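Long-range contact in extracellular solute-binding protein family 1 (Alicyclobacillus acidocaldarius subsp. acidocaldarius, PDB 4OVJ), which probably captures a solute outside the cell and delivers it to an ABC-type importer, as solute-binding proteins of family 1 do: residues A[27-32]-A[55-60]. Numbering follows the deposited sequence.
Sequences LTFGFW and IHIQTE
In the beta-alpha-beta unit made by strand 25-31, helix 35-51 and strand 55-61, the two strands run parallel, L27 beside I57, T28 beside Q58, F29 beside T59 and G30 beside E60, while the backbones of L27, F29 and F31 bond to H56, Q58 and E60. These bonds alternate in direction: L27 N reaches H56 O at 2.8 Å and nearly straight (169°), L27 O accepts from Q58 N, and F29 N gives to Q58 O. The shortest of the set is E60 N to F29 O, 2.7 Å, although the donor stands above the carbonyl plane; F31 N to E60 O, at 3.4 Å, is weak. CA-H...O contacts fill in between, such as T28 CA to Q58 O.

On the face carrying L27, F29, I57 and T59, methyl groups make the closest side-chain contacts around L27 and I57. L27 CD1 meets I55 CG2 at 3.7 Å and I57 CD1 at 3.9 Å, while I57 CG2 leans on F29 CB. Further along, F31 CE1 lies 4.1 Å from T59 CB, at the edge of the ring, and F31 CD1 sits over the centre of the F29 ring. The other face is more polar: T28 and Q58 run side by side, and the extended E60 side chain crosses T28, setting E60 OE2 3.5 Å from T28 CG2.

The apolar face lies against helices 35-51 and 307-319, where T41 meets F29 and F31, F48 meets I55 and I57, and F313 packs edge-to-face on F29. Strand 84-87 borders strand 25-31 on its other edge, I84 bonding to the backbone of T28 and G30.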
loop_
_atom_site.group_PDB
_atom_site.type_symbol
_atom_site.label_atom_id
_atom_site.label_comp_id
_atom_site.label_asym_id
_atom_site.label_seq_id
_atom_site.Cartn_x
_atom_site.Cartn_y
_atom_site.Cartn_z
ATOM N N LEU A 27 12.998 -4.694 -27.134
ATOM C CA LEU A 27 13.252 -4.352 -25.737
ATOM C C LEU A 27 13.149 -5.604 -24.903
ATOM O O LEU A 27 12.197 -6.369 -25.067
ATOM C CB LEU A 27 12.198 -3.380 -25.207
ATOM C CG LEU A 27 12.055 -2.046 -25.924
ATOM C CD1 LEU A 27 10.797 -1.324 -25.474
ATOM C CD2 LEU A 27 13.270 -1.182 -25.651
ATOM N N THR A 28 14.091 -5.805 -23.987
ATOM C CA THR A 28 13.958 -6.863 -22.972
ATOM C C THR A 28 13.247 -6.299 -21.736
ATOM O O THR A 28 13.405 -5.129 -21.407
ATOM C CB THR A 28 15.331 -7.415 -22.562
ATOM O OG1 THR A 28 16.207 -6.325 -22.289
ATOM C CG2 THR A 28 15.901 -8.275 -23.684
ATOM N N PHE A 29 12.463 -7.140 -21.067
ATOM C CA PHE A 29 11.580 -6.723 -19.985
ATOM C C PHE A 29 11.623 -7.761 -18.881
ATOM O O PHE A 29 11.081 -8.856 -19.032
ATOM C CB PHE A 29 10.162 -6.570 -20.524
ATOM C CG PHE A 29 9.096 -6.295 -19.476
ATOM C CD1 PHE A 29 9.366 -5.591 -18.314
ATOM C CD2 PHE A 29 7.787 -6.690 -19.717
ATOM C CE1 PHE A 29 8.365 -5.309 -17.396
ATOM C CE2 PHE A 29 6.792 -6.422 -18.803
ATOM C CZ PHE A 29 7.072 -5.725 -17.645
ATOM N N GLY A 30 12.289 -7.406 -17.780
ATOM C CA GLY A 30 12.398 -8.272 -16.619
ATOM C C GLY A 30 11.320 -7.953 -15.592
ATOM O O GLY A 30 11.027 -6.798 -15.326
ATOM N N PHE A 31 10.724 -8.991 -15.018
ATOM C CA PHE A 31 9.753 -8.804 -13.947
ATOM C C PHE A 31 9.666 -10.058 -13.096
ATOM O O PHE A 31 10.149 -11.113 -13.499
ATOM C CB PHE A 31 8.382 -8.386 -14.506
ATOM C CG PHE A 31 7.743 -9.417 -15.367
ATOM C CD1 PHE A 31 8.089 -9.532 -16.710
ATOM C CD2 PHE A 31 6.784 -10.271 -14.841
ATOM C CE1 PHE A 31 7.489 -10.490 -17.513
ATOM C CE2 PHE A 31 6.186 -11.229 -15.642
ATOM C CZ PHE A 31 6.544 -11.342 -16.971
ATOM N N TRP A 32 9.110 -9.909 -11.900
ATOM C CA TRP A 32 8.887 -11.021 -10.984
ATOM C C TRP A 32 7.400 -11.189 -10.767
ATOM O O TRP A 32 6.600 -10.311 -11.096
ATOM C CB TRP A 32 9.570 -10.789 -9.630
ATOM C CG TRP A 32 8.826 -9.855 -8.677
ATOM C CD1 TRP A 32 7.825 -10.198 -7.816
ATOM C CD2 TRP A 32 9.034 -8.449 -8.502
ATOM N NE1 TRP A 32 7.388 -9.100 -7.127
ATOM C CE2 TRP A 32 8.116 -8.010 -7.518
ATOM C CE3 TRP A 32 9.913 -7.519 -9.067
ATOM C CZ2 TRP A 32 8.045 -6.678 -7.092
ATOM C CZ3 TRP A 32 9.842 -6.186 -8.651
ATOM C CH2 TRP A 32 8.906 -5.777 -7.673
ATOM N N ILE A 55 7.909 -2.611 -32.285
ATOM C CA ILE A 55 8.663 -2.856 -31.063
ATOM C C ILE A 55 8.357 -4.275 -30.598
ATOM O O ILE A 55 7.222 -4.592 -30.218
ATOM C CB ILE A 55 8.311 -1.838 -29.956
ATOM C CG1 ILE A 55 8.552 -0.408 -30.454
ATOM C CG2 ILE A 55 9.151 -2.108 -28.702
ATOM C CD1 ILE A 55 7.992 0.697 -29.558
ATOM N N HIS A 56 9.370 -5.128 -30.610
ATOM C CA HIS A 56 9.253 -6.428 -29.984
ATOM C C HIS A 56 9.596 -6.327 -28.501
ATOM O O HIS A 56 10.514 -5.596 -28.105
ATOM C CB HIS A 56 10.238 -7.420 -30.582
ATOM C CG HIS A 56 10.088 -7.650 -32.051
ATOM N ND1 HIS A 56 8.928 -8.123 -32.620
ATOM C CD2 HIS A 56 10.993 -7.577 -33.049
ATOM C CE1 HIS A 56 9.110 -8.284 -33.918
ATOM N NE2 HIS A 56 10.355 -7.959 -34.201
ATOM N N ILE A 57 8.874 -7.077 -27.690
ATOM C CA ILE A 57 9.199 -7.232 -26.287
ATOM C C ILE A 57 9.663 -8.663 -26.042
ATOM O O ILE A 57 8.960 -9.628 -26.369
ATOM C CB ILE A 57 7.994 -6.926 -25.382
ATOM C CG1 ILE A 57 7.464 -5.523 -25.653
ATOM C CG2 ILE A 57 8.386 -7.096 -23.918
ATOM C CD1 ILE A 57 8.457 -4.410 -25.377
ATOM N N GLN A 58 10.868 -8.782 -25.490
ATOM C CA GLN A 58 11.401 -10.045 -25.067
ATOM C C GLN A 58 11.307 -10.114 -23.550
ATOM O O GLN A 58 12.078 -9.470 -22.843
ATOM C CB GLN A 58 12.842 -10.163 -25.542
ATOM C CG GLN A 58 13.506 -11.460 -25.165
ATOM C CD GLN A 58 14.929 -11.549 -25.675
ATOM O OE1 GLN A 58 15.275 -10.960 -26.693
ATOM N NE2 GLN A 58 15.760 -12.292 -24.962
ATOM N N THR A 59 10.358 -10.893 -23.040
ATOM C CA THR A 59 10.183 -10.982 -21.597
ATOM C C THR A 59 11.268 -11.835 -20.959
ATOM O O THR A 59 11.754 -12.800 -21.555
ATOM C CB THR A 59 8.795 -11.509 -21.213
ATOM O OG1 THR A 59 8.593 -12.816 -21.770
ATOM C CG2 THR A 59 7.730 -10.563 -21.713
ATOM N N GLU A 60 11.653 -11.442 -19.747
ATOM C CA GLU A 60 12.608 -12.156 -18.931
ATOM C C GLU A 60 11.960 -12.293 -17.547
ATOM O O GLU A 60 12.314 -11.605 -16.593
ATOM C CB GLU A 60 13.933 -11.387 -18.867
ATOM C CG GLU A 60 14.637 -11.255 -20.216
ATOM C CD GLU A 60 15.976 -10.531 -20.127
ATOM O OE1 GLU A 60 16.302 -9.989 -19.051
ATOM O OE2 GLU A 60 16.711 -10.503 -21.138
#